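DegT/DnrJ/EryC1/StrS aminotransferase (Brucella abortus 2308, PDB 4QGR) probably acts as a pyridoxal-5'-phosphate-dependent aminotransferase, pairing two subunits so that each helps the other hold its cofactor. Local coordinates at residues 73-78 against 239-244; 93-98 against 140-145. One frame throughout, in Å; residues are numbered along the deposited sequence.

Interaction 1 of 2, residues 73-78 against 239-244; sequences PLMTRG and IGINSR. With PLP (pyridoxal-5'-phosphate), chain G; ACT (acetate ion), chain D.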
ATOM      1  N   PRO A  73       2.292   6.759  11.567  1.00 12.41           N
ATOM      2  CA  PRO A  73       2.615   7.495  12.781  1.00 13.30           C
ATOM      3  C   PRO A  73       1.583   7.279  13.909  1.00 13.68           C
ATOM      4  O   PRO A  73       1.978   7.287  15.084  1.00 13.87           O
ATOM      5  CB  PRO A  73       2.621   8.937  12.322  1.00 13.16           C
ATOM      6  CG  PRO A  73       3.041   8.862  10.891  1.00 13.14           C
ATOM      7  CD  PRO A  73       2.420   7.599  10.371  1.00 12.56           C
ATOM      8  N   LEU A  74       0.296   7.126  13.556  1.00 13.07           N
ATOM      9  CA  LEU A  74      -0.709   6.824  14.585  1.00 13.73           C
ATOM     10  C   LEU A  74      -0.412   5.479  15.230  1.00 14.60           C
ATOM     11  O   LEU A  74      -0.541   5.320  16.463  1.00 15.57           O
ATOM     12  CB  LEU A  74      -2.122   6.804  13.975  1.00 13.53           C
ATOM     13  CG  LEU A  74      -2.623   8.136  13.420  1.00 13.45           C
ATOM     14  CD1 LEU A  74      -3.959   7.960  12.693  1.00 13.70           C
ATOM     15  CD2 LEU A  74      -2.827   9.143  14.518  1.00 13.68           C
ATOM     16  N   MET A  75       0.006   4.499  14.417  1.00 14.57           N
ATOM     17  CA  MET A  75       0.344   3.191  14.938  1.00 15.47           C
ATOM     18  C   MET A  75       1.542   3.230  15.885  1.00 16.36           C
ATOM     19  O   MET A  75       1.530   2.591  16.962  1.00 16.09           O
ATOM     20  CB  MET A  75       0.598   2.172  13.828  1.00 15.22           C
ATOM     21  CG  MET A  75      -0.599   1.888  12.945  1.00 15.27           C
ATOM     22  SD  MET A  75      -0.191   0.891  11.530  1.00 15.60           S
ATOM     23  CE  MET A  75       0.269  -0.666  12.253  1.00 16.17           C
ATOM     24  N   THR A  76       2.563   3.972  15.517  1.00 17.45           N
ATOM     25  CA  THR A  76       3.764   4.050  16.368  1.00 18.66           C
ATOM     26  C   THR A  76       3.453   4.673  17.714  1.00 19.33           C
ATOM     27  O   THR A  76       4.105   4.332  18.697  1.00 18.31           O
ATOM     28  CB  THR A  76       4.927   4.846  15.755  1.00 20.19           C
ATOM     29  OG1 THR A  76       4.560   6.220  15.624  1.00 22.14           O
ATOM     30  CG2 THR A  76       5.298   4.295  14.441  1.00 21.20           C
ATOM     31  N   ARG A  77       2.489   5.601  17.755  1.00 18.95           N
ATOM     32  CA  ARG A  77       2.097   6.254  19.005  1.00 20.43           C
ATOM     33  C   ARG A  77       1.090   5.465  19.791  1.00 19.67           C
ATOM     34  O   ARG A  77       0.657   5.936  20.843  1.00 20.89           O
ATOM     35  CB  ARG A  77       1.525   7.657  18.726  1.00 22.86           C
ATOM     36  CG  ARG A  77       2.614   8.648  18.383  1.00 26.37           C
ATOM     37  CD  ARG A  77       3.367   9.133  19.619  1.00 29.10           C
ATOM     38  NE  ARG A  77       2.598  10.098  20.429  1.00 31.17           N
ATOM     39  CZ  ARG A  77       3.149  11.158  21.046  1.00 33.59           C
ATOM     40  NH1 ARG A  77       4.445  11.397  20.933  1.00 31.63           N
ATOM     41  NH2 ARG A  77       2.415  11.982  21.786  1.00 36.31           N
ATOM     42  N   GLY A  78       0.701   4.284  19.333  1.00 17.82           N
ATOM     43  CA  GLY A  78      -0.293   3.483  20.043  1.00 18.47           C
ATOM     44  C   GLY A  78      -1.697   4.086  20.047  1.00 17.60           C
ATOM     45  O   GLY A  78      -2.465   3.855  20.968  1.00 18.63           O
ATOM     46  N   ILE A 239       3.039  -4.998  15.499  1.00 19.26           N
ATOM     47  CA  ILE A 239       2.168  -5.124  14.352  1.00 18.99           C
ATOM     48  C   ILE A 239       2.575  -4.041  13.373  1.00 17.82           C
ATOM     49  O   ILE A 239       2.712  -2.845  13.746  1.00 17.80           O
ATOM     50  CB  ILE A 239       0.686  -4.924  14.727  1.00 19.39           C
ATOM     51  CG1 ILE A 239       0.222  -5.970  15.775  1.00 20.03           C
ATOM     52  CG2 ILE A 239      -0.165  -4.921  13.471  1.00 20.00           C
ATOM     53  CD1 ILE A 239       0.540  -7.412  15.453  1.00 20.60           C
ATOM     54  N   GLY A 240       2.732  -4.436  12.115  1.00 17.78           N
ATOM     55  CA  GLY A 240       3.006  -3.455  11.043  1.00 16.82           C
ATOM     56  C   GLY A 240       2.182  -3.676   9.783  1.00 17.00           C
ATOM     57  O   GLY A 240       1.127  -4.333   9.822  1.00 17.11           O
ATOM     58  N   ILE A 241       2.690  -3.116   8.672  1.00 15.69           N
ATOM     59  CA  ILE A 241       2.068  -3.247   7.365  1.00 15.09           C
ATOM     60  C   ILE A 241       3.154  -3.474   6.302  1.00 14.93           C
ATOM     61  O   ILE A 241       4.350  -3.604   6.638  1.00 14.55           O
ATOM     62  CB  ILE A 241       1.205  -2.022   7.048  1.00 14.69           C
ATOM     63  CG1 ILE A 241       2.042  -0.731   7.060  1.00 14.46           C
ATOM     64  CG2 ILE A 241       0.033  -1.883   8.021  1.00 14.90           C
ATOM     65  CD1 ILE A 241       1.262   0.454   6.523  1.00 13.92           C
ATOM     66  N   ASN A 242       2.746  -3.533   5.035  1.00 13.91           N
ATOM     67  CA  ASN A 242       3.712  -3.517   3.952  1.00 14.17           C
ATOM     68  C   ASN A 242       3.560  -2.196   3.244  1.00 13.33           C
ATOM     69  O   ASN A 242       2.618  -2.039   2.482  1.00 12.12           O
ATOM     70  CB  ASN A 242       3.437  -4.637   2.945  1.00 14.76           C
ATOM     71  CG  ASN A 242       4.398  -4.614   1.757  1.00 15.02           C
ATOM     72  OD1 ASN A 242       5.269  -3.763   1.644  1.00 15.25           O
ATOM     73  ND2 ASN A 242       4.218  -5.555   0.857  1.00 16.04           N
ATOM     74  N   SER A 243       4.503  -1.278   3.440  1.00 12.70           N
ATOM     75  CA  SER A 243       4.367   0.046   2.821  1.00 11.68           C
ATOM     76  C   SER A 243       5.691   0.621   2.362  1.00 12.13           C
ATOM     77  O   SER A 243       6.313   1.407   3.073  1.00 11.61           O
ATOM     78  CB  SER A 243       3.670   1.007   3.767  1.00 11.40           C
ATOM     79  OG  SER A 243       3.397   2.225   3.136  1.00 11.20           O
ATOM     80  N   ARG A 244       6.104   0.224   1.155  1.00 12.24           N
ATOM     81  CA  ARG A 244       7.391   0.605   0.567  1.00 12.73           C
ATOM     82  C   ARG A 244       7.168   1.433  -0.685  1.00 12.19           C
ATOM     83  O   ARG A 244       6.223   1.204  -1.454  1.00 11.22           O
ATOM     84  CB  ARG A 244       8.212  -0.643   0.236  1.00 14.02           C
ATOM     85  CG  ARG A 244       8.592  -1.458   1.466  1.00 15.00           C
ATOM     86  CD  ARG A 244       9.346  -2.744   1.128  1.00 16.48           C
ATOM     87  NE  ARG A 244       8.487  -3.741   0.511  1.00 17.76           N
ATOM     88  CZ  ARG A 244       8.512  -5.045   0.769  1.00 19.21           C
ATOM     89  NH1 ARG A 244       9.357  -5.555   1.664  1.00 20.65           N
ATOM     90  NH2 ARG A 244       7.728  -5.842   0.088  1.00 19.39           N
TER
HETATM   91  N1  PLP G 402       1.402 -14.477   2.608  1.00 20.98           N
HETATM   92  C2  PLP G 402       2.500 -15.231   2.357  1.00 21.96           C
HETATM   93  C2A PLP G 402       2.450 -16.732   2.538  1.00 25.42           C
HETATM   94  C3  PLP G 402       3.739 -14.592   1.852  1.00 21.89           C
HETATM   95  O3  PLP G 402       4.833 -15.318   1.556  1.00 23.78           O
HETATM   96  C4  PLP G 402       3.765 -13.118   1.705  1.00 23.39           C
HETATM   97  C4A PLP G 402       4.914 -12.379   1.171  1.00 26.54           C
HETATM   98  O4A PLP G 402       5.778 -12.986   0.604  1.00 37.29           O
HETATM   99  C5  PLP G 402       2.523 -12.401   2.002  1.00 20.70           C
HETATM  100  C6  PLP G 402       1.409 -13.132   2.462  1.00 20.24           C
HETATM  101  C5A PLP G 402       2.523 -10.878   1.871  1.00 20.19           C
HETATM  102  O4P PLP G 402       2.652 -10.481   0.501  1.00 18.65           O
HETATM  103  P   PLP G 402       3.360  -9.095   0.153  1.00 17.73           P
HETATM  104  O1P PLP G 402       2.956  -8.845  -1.288  1.00 16.47           O
HETATM  105  O2P PLP G 402       2.934  -8.005   1.138  1.00 17.19           O
HETATM  106  O3P PLP G 402       4.854  -9.440   0.303  1.00 17.95           O
HETATM  107  C   ACT D 402       7.980  -9.113   1.488  1.00 37.87           C
HETATM  108  O   ACT D 402       8.930  -8.494   2.045  1.00 38.92           O
HETATM  109  OXT ACT D 402       6.917  -8.554   1.186  1.00 28.90           O
HETATM  110  CH3 ACT D 402       8.120 -10.576   1.163  1.00 35.88           C
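At the subunit interface of this aminotransferase dimer, the C-terminal end of helix 68-76 packs through Met75 against the loop that carries Asn242 to the cofactor of the second subunit. The methyl CE of Met75 does all the touching: it lies 3.6 Å from Ile239 O, over Gly240 CA and beside the CG2 methyls of Ile239 and Ile241, a van der Waals fit with no hydrogen bond between the segments. The Met75 chain runs out nearly straight and then bends at its last torsion (chi3 66°), which turns CE onto the loop backbone. Beyond this contact, the CG of Asn242 lies anti to the backbone N (chi1 177°), which carries the amide out toward the pyridoxal phosphate of the second subunit, where ND2 donates to O2P over 2.8 Å. Arg244 meets an acetate ion, probably from the crystallisation liquor, edge-on in the plane of its guanidinium, NH1 bonding acetate O and NH2 bonding OXT, both at 3.0 Å; the same NH2 forms a salt bridge with Asp206 of the second subunit. The helix ends in a Schellman motif with Gly78 at positive phi. Ser243 OG ties the loop to Asp68 at the start of the same helix, and Ile241 rests on Gln71 and Met72. Around them, Thr76 packs on helix 215-224, Pro73 and Leu74 lie against strand 166-170, and Leu101 of the second subunit packs on Met75.

Interaction 2 of 2, residues 93-98 against 140-145; sequences AATAEV and AIIPVD. With PLP (pyridoxal-5'-phosphate), chain E.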
ATOM      1  N   ALA A  93     -10.448  12.147   1.990  1.00 12.32           N
ATOM      2  CA  ALA A  93     -10.921  11.170   2.976  1.00 11.97           C
ATOM      3  C   ALA A  93      -9.826  10.554   3.862  1.00 11.31           C
ATOM      4  O   ALA A  93     -10.068  10.230   5.006  1.00 11.65           O
ATOM      5  CB  ALA A  93     -11.659  10.046   2.258  1.00 12.16           C
ATOM      6  N   ALA A  94      -8.658  10.279   3.297  1.00 10.48           N
ATOM      7  CA  ALA A  94      -7.560   9.657   4.027  1.00 10.53           C
ATOM      8  C   ALA A  94      -7.278  10.296   5.391  1.00 10.96           C
ATOM      9  O   ALA A  94      -7.061   9.591   6.301  1.00 11.07           O
ATOM     10  CB  ALA A  94      -6.301   9.699   3.198  1.00 10.62           C
ATOM     11  N   THR A  95      -7.322  11.644   5.508  1.00 11.55           N
ATOM     12  CA  THR A  95      -6.987  12.356   6.760  1.00 11.49           C
ATOM     13  C   THR A  95      -7.819  11.801   7.959  1.00 11.97           C
ATOM     14  O   THR A  95      -7.301  11.601   9.051  1.00 12.71           O
ATOM     15  CB  THR A  95      -7.185  13.877   6.574  1.00 12.23           C
ATOM     16  OG1 THR A  95      -6.553  14.319   5.336  1.00 12.59           O
ATOM     17  CG2 THR A  95      -6.629  14.680   7.774  1.00 12.83           C
ATOM     18  N   ALA A  96      -9.125  11.594   7.760  1.00 11.72           N
ATOM     19  CA  ALA A  96     -10.000  11.012   8.770  1.00 11.86           C
ATOM     20  C   ALA A  96     -10.031   9.497   8.763  1.00 11.99           C
ATOM     21  O   ALA A  96     -10.131   8.883   9.806  1.00 12.48           O
ATOM     22  CB  ALA A  96     -11.416  11.524   8.630  1.00 12.02           C
ATOM     23  N   GLU A  97      -9.958   8.899   7.581  1.00 12.37           N
ATOM     24  CA  GLU A  97     -10.130   7.485   7.446  1.00 12.75           C
ATOM     25  C   GLU A  97      -9.108   6.681   8.233  1.00 12.67           C
ATOM     26  O   GLU A  97      -9.477   5.673   8.855  1.00 13.39           O
ATOM     27  CB  GLU A  97     -10.052   7.117   5.976  1.00 13.64           C
ATOM     28  CG  GLU A  97     -10.160   5.626   5.688  1.00 14.51           C
ATOM     29  CD  GLU A  97      -9.930   5.379   4.195  1.00 15.66           C
ATOM     30  OE1 GLU A  97      -8.817   5.662   3.719  1.00 16.61           O
ATOM     31  OE2 GLU A  97     -10.919   4.985   3.499  1.00 16.26           O
ATOM     32  N   VAL A  98      -7.849   7.125   8.226  1.00 12.01           N
ATOM     33  CA  VAL A  98      -6.790   6.389   8.921  1.00 12.12           C
ATOM     34  C   VAL A  98      -7.032   6.333  10.435  1.00 12.16           C
ATOM     35  O   VAL A  98      -6.687   5.334  11.088  1.00 12.69           O
ATOM     36  CB  VAL A  98      -5.367   6.895   8.630  1.00 12.03           C
ATOM     37  CG1 VAL A  98      -5.054   6.759   7.148  1.00 12.60           C
ATOM     38  CG2 VAL A  98      -5.143   8.322   9.137  1.00 12.24           C
ATOM     39  N   ALA A 140      -4.113  13.190  19.266  1.00 13.92           N
ATOM     40  CA  ALA A 140      -3.424  13.758  18.108  1.00 13.11           C
ATOM     41  C   ALA A 140      -4.240  14.763  17.333  1.00 12.48           C
ATOM     42  O   ALA A 140      -5.463  14.819  17.431  1.00 12.29           O
ATOM     43  CB  ALA A 140      -2.978  12.636  17.176  1.00 12.68           C
ATOM     44  N   ILE A 141      -3.528  15.546  16.527  1.00 12.23           N
ATOM     45  CA  ILE A 141      -4.109  16.522  15.583  1.00 11.93           C
ATOM     46  C   ILE A 141      -3.470  16.273  14.245  1.00 11.78           C
ATOM     47  O   ILE A 141      -2.240  16.071  14.171  1.00 11.66           O
ATOM     48  CB  ILE A 141      -3.817  17.991  15.985  1.00 11.86           C
ATOM     49  CG1 ILE A 141      -4.125  18.171  17.462  1.00 12.39           C
ATOM     50  CG2 ILE A 141      -4.595  18.948  15.076  1.00 11.61           C
ATOM     51  CD1 ILE A 141      -3.510  19.384  18.117  1.00 12.74           C
ATOM     52  N   ILE A 142      -4.290  16.247  13.187  1.00 11.48           N
ATOM     53  CA  ILE A 142      -3.787  16.134  11.816  1.00 11.36           C
ATOM     54  C   ILE A 142      -4.234  17.346  11.005  1.00 11.25           C
ATOM     55  O   ILE A 142      -5.208  17.280  10.246  1.00 10.76           O
ATOM     56  CB  ILE A 142      -4.160  14.823  11.078  1.00 11.81           C
ATOM     57  CG1 ILE A 142      -3.918  13.605  11.955  1.00 12.47           C
ATOM     58  CG2 ILE A 142      -3.395  14.716   9.748  1.00 11.65           C
ATOM     59  CD1 ILE A 142      -4.258  12.252  11.324  1.00 12.41           C
ATOM     60  N   PRO A 143      -3.479  18.445  11.144  1.00 11.54           N
ATOM     61  CA  PRO A 143      -3.735  19.553  10.255  1.00 12.05           C
ATOM     62  C   PRO A 143      -3.368  19.179   8.821  1.00 11.89           C
ATOM     63  O   PRO A 143      -2.446  18.367   8.600  1.00 12.26           O
ATOM     64  CB  PRO A 143      -2.815  20.664  10.781  1.00 12.13           C
ATOM     65  CG  PRO A 143      -2.288  20.179  12.079  1.00 12.40           C
ATOM     66  CD  PRO A 143      -2.285  18.671  11.952  1.00 11.65           C
ATOM     67  N   VAL A 144      -4.068  19.795   7.864  1.00 11.47           N
ATOM     68  CA  VAL A 144      -3.782  19.596   6.435  1.00 10.70           C
ATOM     69  C   VAL A 144      -3.295  20.886   5.830  1.00 10.87           C
ATOM     70  O   VAL A 144      -3.835  21.957   6.119  1.00 10.93           O
ATOM     71  CB  VAL A 144      -5.043  19.115   5.686  1.00 10.23           C
ATOM     72  CG1 VAL A 144      -4.758  18.937   4.217  1.00 10.51           C
ATOM     73  CG2 VAL A 144      -5.556  17.813   6.313  1.00 10.48           C
ATOM     74  N   ASP A 145      -2.270  20.789   4.994  1.00 10.30           N
ATOM     75  CA  ASP A 145      -1.835  21.935   4.250  1.00 11.05           C
ATOM     76  C   ASP A 145      -2.640  21.965   2.962  1.00 11.03           C
ATOM     77  O   ASP A 145      -2.179  21.506   1.942  1.00 11.75           O
ATOM     78  CB  ASP A 145      -0.361  21.832   3.921  1.00 10.82           C
ATOM     79  CG  ASP A 145       0.509  21.701   5.146  1.00 11.06           C
ATOM     80  OD1 ASP A 145       0.172  22.295   6.204  1.00 11.97           O
ATOM     81  OD2 ASP A 145       1.558  21.002   5.052  1.00 11.42           O
TER
HETATM   82  N1  PLP E 403      -4.096  13.636   2.376  1.00 12.49           N
HETATM   83  C2  PLP E 403      -4.490  14.578   1.500  1.00 13.44           C
HETATM   84  C2A PLP E 403      -4.743  16.004   1.927  1.00 13.83           C
HETATM   85  C3  PLP E 403      -4.584  14.204   0.062  1.00 14.24           C
HETATM   86  O3  PLP E 403      -4.921  15.142  -0.816  1.00 13.36           O
HETATM   87  C4  PLP E 403      -4.386  12.778  -0.309  1.00 15.06           C
HETATM   88  C4A PLP E 403      -4.366  12.193  -1.668  1.00 20.41           C
HETATM   89  O4A PLP E 403      -3.884  12.772  -2.620  1.00 26.40           O
HETATM   90  C5  PLP E 403      -3.976  11.858   0.761  1.00 14.25           C
HETATM   91  C6  PLP E 403      -3.854  12.353   2.062  1.00 12.83           C
HETATM   92  C5A PLP E 403      -3.725  10.396   0.467  1.00 12.98           C
HETATM   93  O4P PLP E 403      -2.574  10.198  -0.365  1.00 13.74           O
HETATM   94  P   PLP E 403      -2.513   8.961  -1.391  1.00 13.40           P
HETATM   95  O1P PLP E 403      -1.059   8.830  -1.839  1.00 12.60           O
HETATM   96  O2P PLP E 403      -3.085   7.751  -0.699  1.00 12.87           O
HETATM   97  O3P PLP E 403      -3.398   9.475  -2.538  1.00 13.95           O
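Thr95, Ile142 and Val144 make up this buried contact, with the threonine of helix 94-101 facing the chain just beyond strand 137-141. CG2 of Thr95 is the shared point: it sits 3.8 Å from CG2 of Ile142 and 3.6 Å from CG2 of Val144. Because that methyl is anti to the backbone N (chi1 -48° for OG1), it projects at the two branched side chains, while OG1 turns back beside its own backbone N. The far end of Ile142 reaches the helix backbone, its CD1 coming 3.9 Å from Thr95 O, a buried carbonyl with no hydrogen-bond partner in the model. Thr95 OG1 hydrogen-bonds Asp170 and Thr91, which fixes the rotation of the side chain and so the position of its methyl. The two branches of Val144 serve different neighbours: CG2 packs on Thr95, whereas CG1 lies 3.7 Å from the methyl C2A of pyridoxal phosphate. Ala94 CB approaches the cofactor as well, 3.8 Å from C6. Val144 and Ala94 thus give the pocket apolar walls, with the Thr95 hydroxyl near N1, where a helix N-terminus meets the C-terminal end of a parallel strand, the usual placing of the cofactor in the large domain of fold-type I pyridoxal-phosphate enzymes.

The centres of interactions 1 and 2 lie about 15 Å apart, and the two contacts meet directly where Leu74 CD1 packs 3.8 Å from Val98 CG2. Along the chain, 73-78 comes first, then both segments of interaction 2, and 239-244 last. The Leu74-Val98 contact makes helices 68-76 and 94-101 neighbours beside the large mixed sheet, which contains strand 137-141 of interaction 2. Both contacts also face the second subunit: Glu97 accepts a hydrogen bond from Gly240 N of the other copy, joining one subunit's interaction 2 to its partner's interaction 1. Interaction 2 of its own chain lines each cofactor's ring while Asn242 of the other chain bonds its phosphate, making the dimer part of both pockets.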